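Local coordinates for protein putative glycosyltransferase (GalT1) (Streptococcus parasanguinis FW213, PDB 5HEA) that probably transfers a sugar from a nucleotide-sugar donor, this chain being its C-terminal part, which holds a family 2 glycosyltransferase domain of the GT-A clan, at residues E5-Y19 against I80-D94. Residues are numbered along the deposited sequence; the frame is centred on the assembly and turned at random.
Sequences ELISIIVPVYNVEKY and ITYASGKYITFVDSD
Ile7 to Ile10 pair in parallel register with Tyr87 to Phe90, joining two neighbouring strands of the Rossmann-like sheet of a GT-A glycosyltransferase domain. Strand 35-41 flanks strand 7-13 on its other edge. Backbone bonds alternate along the seam, from Lys86 N on Leu6 O through to Val91 N on Ile10 O.

On one face, Ile10 is the main bump. Its CG1 lies anti to the carbonyl carbon (chi1 -66°), and the extended chain carries CD1 into a hollow walled by Ile80, Ile88 and Phe90. CD1 is 3.6 Å from Ile88 CG2 and 3.7 Å from Phe90 CE1. The Ile10 chain runs alongside the Phe90 ring. The contact with Ile80 joins the end of helix 72-82 to the sheet.

Ser8, on the same face, fills the notch where that helix gives way to the strand. Ala83 CB packs against Ser8 CB. Gly85 N donates to Ser8 OG at 2.9 Å, and Glu36 also bonds this hydroxyl. Gly85 has no side chain, and its CA comes close to both Leu6 O and Ser8 OG.

On the opposite face, Thr89 CG2 sits against Ile9 CG1 at 3.8 Å, and Ile9 CG2 meets Val91 CG2. Leu102 of helix 101-110 covers Ile7 and Ile9 here.

At the N-terminal end, the extended Lys86 chain brings NZ to Glu5 OE1 in a salt bridge. Glu5 OE2 lies at the edge of the Tyr87 ring, and it hydrogen-bonds Tyr106 OH.

Beyond the strands, Val16 closes over Ser93, with CG2 3.5 Å from Ser93 OG. That hydroxyl donates to Pro12 O at 2.8 Å, in the carbonyl plane, while a water bound to Tyr14 N donates to Ser93 OG at 3.0 Å.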
loop_
_atom_site.group_PDB
_atom_site.type_symbol
_atom_site.label_atom_id
_atom_site.label_comp_id
_atom_site.label_asym_id
_atom_site.label_seq_id
_atom_site.Cartn_x
_atom_site.Cartn_y
_atom_site.Cartn_z
ATOM N N GLU A 5 -23.189 -28.815 33.905
ATOM C CA GLU A 5 -22.822 -28.843 32.486
ATOM C C GLU A 5 -21.641 -27.922 32.178
ATOM O O GLU A 5 -21.334 -27.014 32.942
ATOM C CB GLU A 5 -24.027 -28.473 31.635
ATOM C CG GLU A 5 -25.235 -29.347 31.925
ATOM C CD GLU A 5 -26.543 -28.585 31.840
ATOM O OE1 GLU A 5 -27.397 -28.974 31.015
ATOM O OE2 GLU A 5 -26.722 -27.603 32.602
ATOM N N LEU A 6 -20.973 -28.165 31.060
ATOM C CA LEU A 6 -19.718 -27.484 30.772
ATOM C C LEU A 6 -19.930 -26.022 30.391
ATOM O O LEU A 6 -20.729 -25.699 29.503
ATOM C CB LEU A 6 -18.959 -28.217 29.673
ATOM C CG LEU A 6 -17.635 -27.595 29.230
ATOM C CD1 LEU A 6 -16.550 -27.830 30.281
ATOM C CD2 LEU A 6 -17.236 -28.166 27.871
ATOM N N ILE A 7 -19.226 -25.139 31.089
ATOM C CA ILE A 7 -19.240 -23.734 30.743
ATOM C C ILE A 7 -17.949 -23.387 29.998
ATOM O O ILE A 7 -16.851 -23.670 30.473
ATOM C CB ILE A 7 -19.396 -22.847 31.991
ATOM C CG1 ILE A 7 -20.749 -23.101 32.667
ATOM C CG2 ILE A 7 -19.270 -21.368 31.617
ATOM C CD1 ILE A 7 -20.893 -22.364 33.979
ATOM N N SER A 8 -18.076 -22.776 28.828
ATOM C CA SER A 8 -16.889 -22.300 28.114
ATOM C C SER A 8 -16.589 -20.835 28.439
ATOM O O SER A 8 -17.415 -19.955 28.186
ATOM C CB SER A 8 -17.057 -22.469 26.602
ATOM O OG SER A 8 -17.171 -23.832 26.236
ATOM N N ILE A 9 -15.399 -20.583 28.980
ATOM C CA ILE A 9 -14.947 -19.231 29.320
ATOM C C ILE A 9 -13.947 -18.750 28.288
ATOM O O ILE A 9 -12.848 -19.303 28.177
ATOM C CB ILE A 9 -14.233 -19.199 30.675
ATOM C CG1 ILE A 9 -15.082 -19.910 31.742
ATOM C CG2 ILE A 9 -13.907 -17.750 31.063
ATOM C CD1 ILE A 9 -14.306 -20.211 33.026
ATOM N N ILE A 10 -14.333 -17.724 27.537
ATOM C CA ILE A 10 -13.524 -17.202 26.446
ATOM C C ILE A 10 -12.704 -16.011 26.916
ATOM O O ILE A 10 -13.244 -15.005 27.379
ATOM C CB ILE A 10 -14.412 -16.833 25.234
ATOM C CG1 ILE A 10 -15.046 -18.108 24.661
ATOM C CG2 ILE A 10 -13.598 -16.077 24.168
ATOM C CD1 ILE A 10 -16.221 -17.860 23.732
ATOM N N VAL A 11 -11.388 -16.142 26.811
ATOM C CA VAL A 11 -10.483 -15.143 27.354
ATOM C C VAL A 11 -9.494 -14.699 26.276
ATOM O O VAL A 11 -8.494 -15.368 26.018
ATOM C CB VAL A 11 -9.732 -15.694 28.591
ATOM C CG1 VAL A 11 -8.751 -14.651 29.155
ATOM C CG2 VAL A 11 -10.728 -16.132 29.665
ATOM N N PRO A 12 -9.787 -13.573 25.617
ATOM C CA PRO A 12 -8.851 -13.028 24.635
ATOM C C PRO A 12 -7.618 -12.483 25.344
ATOM O O PRO A 12 -7.725 -11.866 26.407
ATOM C CB PRO A 12 -9.643 -11.877 23.994
ATOM C CG PRO A 12 -11.077 -12.182 24.315
ATOM C CD PRO A 12 -11.045 -12.815 25.658
ATOM N N VAL A 13 -6.454 -12.719 24.756
ATOM C CA VAL A 13 -5.194 -12.331 25.375
ATOM C C VAL A 13 -4.364 -11.563 24.369
ATOM O O VAL A 13 -3.954 -12.115 23.344
ATOM C CB VAL A 13 -4.394 -13.566 25.859
ATOM C CG1 VAL A 13 -3.006 -13.151 26.350
ATOM C CG2 VAL A 13 -5.146 -14.289 26.959
ATOM N N TYR A 14 -4.135 -10.281 24.646
ATOM C CA TYR A 14 -3.204 -9.488 23.849
ATOM C C TYR A 14 -2.401 -8.547 24.750
ATOM O O TYR A 14 -2.950 -7.612 25.332
ATOM C CB TYR A 14 -3.911 -8.697 22.732
ATOM C CG TYR A 14 -2.906 -7.971 21.850
ATOM C CD1 TYR A 14 -2.049 -8.683 21.024
ATOM C CD2 TYR A 14 -2.788 -6.584 21.877
ATOM C CE1 TYR A 14 -1.109 -8.045 20.240
ATOM C CE2 TYR A 14 -1.848 -5.931 21.090
ATOM C CZ TYR A 14 -1.014 -6.671 20.273
ATOM O OH TYR A 14 -0.081 -6.052 19.484
ATOM N N ASN A 15 -1.108 -8.835 24.881
ATOM C CA ASN A 15 -0.162 -7.986 25.609
ATOM C C ASN A 15 -0.632 -7.587 27.004
ATOM O O ASN A 15 -0.684 -6.403 27.345
ATOM C CB ASN A 15 0.222 -6.759 24.780
ATOM C CG ASN A 15 1.122 -7.119 23.621
ATOM O OD1 ASN A 15 1.453 -8.284 23.431
ATOM N ND2 ASN A 15 1.518 -6.128 22.840
ATOM N N VAL A 16 -0.966 -8.590 27.809
ATOM C CA VAL A 16 -1.457 -8.348 29.161
ATOM C C VAL A 16 -0.591 -9.030 30.218
ATOM O O VAL A 16 -1.094 -9.491 31.248
ATOM C CB VAL A 16 -2.931 -8.802 29.298
ATOM C CG1 VAL A 16 -3.857 -7.783 28.643
ATOM C CG2 VAL A 16 -3.132 -10.195 28.680
ATOM N N GLU A 17 0.714 -9.074 29.972
ATOM C CA GLU A 17 1.637 -9.782 30.870
ATOM C C GLU A 17 1.518 -9.381 32.354
ATOM O O GLU A 17 1.728 -10.204 33.241
ATOM C CB GLU A 17 3.090 -9.642 30.393
ATOM C CG GLU A 17 3.723 -8.280 30.653
ATOM C CD GLU A 17 5.158 -8.175 30.135
ATOM O OE1 GLU A 17 5.670 -9.146 29.531
ATOM O OE2 GLU A 17 5.774 -7.105 30.328
ATOM N N LYS A 18 1.180 -8.124 32.618
ATOM C CA LYS A 18 1.115 -7.639 33.996
ATOM C C LYS A 18 -0.126 -8.141 34.727
ATOM O O LYS A 18 -0.143 -8.202 35.952
ATOM C CB LYS A 18 1.159 -6.108 34.033
ATOM C CG LYS A 18 2.482 -5.511 33.565
ATOM C CD LYS A 18 2.510 -3.998 33.743
ATOM C CE LYS A 18 1.546 -3.303 32.792
ATOM N NZ LYS A 18 1.536 -1.825 32.988
ATOM N N TYR A 19 -1.159 -8.515 33.976
ATOM C CA TYR A 19 -2.462 -8.794 34.581
ATOM C C TYR A 19 -2.971 -10.218 34.395
ATOM O O TYR A 19 -3.921 -10.637 35.062
ATOM C CB TYR A 19 -3.488 -7.820 34.018
ATOM C CG TYR A 19 -3.039 -6.385 34.136
ATOM C CD1 TYR A 19 -2.886 -5.786 35.382
ATOM C CD2 TYR A 19 -2.757 -5.632 33.003
ATOM C CE1 TYR A 19 -2.472 -4.471 35.497
ATOM C CE2 TYR A 19 -2.345 -4.322 33.108
ATOM C CZ TYR A 19 -2.209 -3.744 34.352
ATOM O OH TYR A 19 -1.799 -2.435 34.442
ATOM N N ILE A 80 -15.563 -18.557 20.390
ATOM C CA ILE A 80 -16.926 -19.073 20.172
ATOM C C ILE A 80 -16.916 -20.345 19.317
ATOM O O ILE A 80 -17.674 -21.295 19.562
ATOM C CB ILE A 80 -17.813 -18.010 19.500
ATOM C CG1 ILE A 80 -17.955 -16.788 20.416
ATOM C CG2 ILE A 80 -19.203 -18.586 19.154
ATOM C CD1 ILE A 80 -18.648 -15.596 19.758
ATOM N N THR A 81 -16.036 -20.353 18.322
ATOM C CA THR A 81 -15.901 -21.470 17.392
ATOM C C THR A 81 -15.313 -22.697 18.074
ATOM O O THR A 81 -15.770 -23.819 17.846
ATOM C CB THR A 81 -15.001 -21.065 16.198
ATOM O OG1 THR A 81 -15.634 -20.004 15.478
ATOM C CG2 THR A 81 -14.778 -22.230 15.265
ATOM N N TYR A 82 -14.312 -22.481 18.921
ATOM C CA TYR A 82 -13.648 -23.579 19.623
ATOM C C TYR A 82 -14.463 -24.106 20.830
ATOM O O TYR A 82 -14.290 -25.247 21.265
ATOM C CB TYR A 82 -12.228 -23.150 20.028
ATOM C CG TYR A 82 -11.410 -24.196 20.758
ATOM C CD1 TYR A 82 -10.483 -24.986 20.082
ATOM C CD2 TYR A 82 -11.551 -24.385 22.134
ATOM C CE1 TYR A 82 -9.732 -25.945 20.758
ATOM C CE2 TYR A 82 -10.810 -25.340 22.813
ATOM C CZ TYR A 82 -9.902 -26.113 22.125
ATOM O OH TYR A 82 -9.169 -27.053 22.816
ATOM N N ALA A 83 -15.364 -23.281 21.349
ATOM C CA ALA A 83 -16.117 -23.620 22.557
ATOM C C ALA A 83 -17.001 -24.852 22.392
ATOM O O ALA A 83 -17.760 -24.954 21.438
ATOM C CB ALA A 83 -16.965 -22.430 22.986
ATOM N N SER A 84 -16.928 -25.783 23.334
ATOM C CA SER A 84 -17.833 -26.927 23.273
ATOM C C SER A 84 -18.792 -26.993 24.462
ATOM O O SER A 84 -19.480 -27.993 24.649
ATOM C CB SER A 84 -17.053 -28.237 23.115
ATOM O OG SER A 84 -15.955 -28.284 24.003
ATOM N N GLY A 85 -18.850 -25.923 25.252
ATOM C CA GLY A 85 -19.729 -25.890 26.404
ATOM C C GLY A 85 -21.196 -25.704 26.055
ATOM O O GLY A 85 -21.537 -25.291 24.946
ATOM N N LYS A 86 -22.069 -26.012 27.012
ATOM C CA LYS A 86 -23.491 -25.742 26.862
ATOM C C LYS A 86 -23.759 -24.258 27.093
ATOM O O LYS A 86 -24.790 -23.717 26.670
ATOM C CB LYS A 86 -24.311 -26.589 27.846
ATOM C CG LYS A 86 -25.807 -26.259 27.826
ATOM C CD LYS A 86 -26.652 -27.343 28.463
ATOM C CE LYS A 86 -28.122 -26.936 28.494
ATOM N NZ LYS A 86 -28.986 -28.051 28.959
ATOM N N TYR A 87 -22.820 -23.610 27.778
ATOM C CA TYR A 87 -22.907 -22.182 28.071
ATOM C C TYR A 87 -21.600 -21.501 27.708
ATOM O O TYR A 87 -20.533 -22.117 27.753
ATOM C CB TYR A 87 -23.200 -21.952 29.550
ATOM C CG TYR A 87 -24.418 -22.703 30.026
ATOM C CD1 TYR A 87 -24.289 -23.955 30.622
ATOM C CD2 TYR A 87 -25.697 -22.182 29.849
ATOM C CE1 TYR A 87 -25.392 -24.665 31.050
ATOM C CE2 TYR A 87 -26.820 -22.890 30.275
ATOM C CZ TYR A 87 -26.653 -24.131 30.880
ATOM O OH TYR A 87 -27.735 -24.855 31.314
ATOM N N ILE A 88 -21.692 -20.224 27.360
ATOM C CA ILE A 88 -20.515 -19.439 26.989
ATOM C C ILE A 88 -20.458 -18.169 27.825
ATOM O O ILE A 88 -21.467 -17.493 28.028
ATOM C CB ILE A 88 -20.531 -19.070 25.480
ATOM C CG1 ILE A 88 -20.227 -20.310 24.626
ATOM C CG2 ILE A 88 -19.559 -17.887 25.194
ATOM C CD1 ILE A 88 -20.210 -20.047 23.137
ATOM N N THR A 89 -19.275 -17.841 28.322
ATOM C CA THR A 89 -19.125 -16.600 29.053
ATOM C C THR A 89 -17.784 -15.975 28.673
ATOM O O THR A 89 -16.894 -16.673 28.181
ATOM C CB THR A 89 -19.239 -16.860 30.565
ATOM O OG1 THR A 89 -19.482 -15.629 31.258
ATOM C CG2 THR A 89 -17.971 -17.536 31.089
ATOM N N PHE A 90 -17.654 -14.662 28.857
ATOM C CA PHE A 90 -16.440 -13.947 28.453
ATOM C C PHE A 90 -15.774 -13.353 29.689
ATOM O O PHE A 90 -16.460 -12.855 30.569
ATOM C CB PHE A 90 -16.775 -12.816 27.462
ATOM C CG PHE A 90 -17.367 -13.303 26.164
ATOM C CD1 PHE A 90 -16.545 -13.756 25.142
ATOM C CD2 PHE A 90 -18.744 -13.325 25.975
ATOM C CE1 PHE A 90 -17.087 -14.225 23.948
ATOM C CE2 PHE A 90 -19.294 -13.789 24.783
ATOM C CZ PHE A 90 -18.464 -14.247 23.776
ATOM N N VAL A 91 -14.448 -13.424 29.763
ATOM C CA VAL A 91 -13.703 -12.750 30.829
ATOM C C VAL A 91 -12.534 -12.018 30.167
ATOM O O VAL A 91 -11.801 -12.609 29.377
ATOM C CB VAL A 91 -13.149 -13.750 31.878
ATOM C CG1 VAL A 91 -12.207 -13.040 32.857
ATOM C CG2 VAL A 91 -14.277 -14.410 32.643
ATOM N N ASP A 92 -12.375 -10.731 30.452
ATOM C CA ASP A 92 -11.231 -9.986 29.929
ATOM C C ASP A 92 -9.996 -10.270 30.772
ATOM O O ASP A 92 -10.080 -10.369 31.985
ATOM C CB ASP A 92 -11.515 -8.489 29.884
ATOM C CG ASP A 92 -12.475 -8.122 28.767
ATOM O OD1 ASP A 92 -12.648 -8.943 27.822
ATOM O OD2 ASP A 92 -13.054 -7.017 28.830
ATOM N N SER A 93 -8.848 -10.394 30.117
ATOM C CA SER A 93 -7.657 -10.882 30.807
ATOM C C SER A 93 -7.008 -9.816 31.705
ATOM O O SER A 93 -6.090 -10.126 32.465
ATOM C CB SER A 93 -6.673 -11.484 29.796
ATOM O OG SER A 93 -6.558 -10.667 28.650
ATOM N N ASP A 94 -7.509 -8.577 31.617
ATOM C CA ASP A 94 -7.151 -7.464 32.514
ATOM C C ASP A 94 -7.862 -7.521 33.863
ATOM O O ASP A 94 -7.502 -6.795 34.798
ATOM C CB ASP A 94 -7.618 -6.146 31.902
ATOM C CG ASP A 94 -6.756 -5.692 30.775
ATOM O OD1 ASP A 94 -5.554 -6.010 30.796
ATOM O OD2 ASP A 94 -7.277 -5.006 29.875
HETATM O O HOH W 1 -9.337 -9.752 27.285
HETATM O O HOH W 2 -5.969 -8.866 26.319
#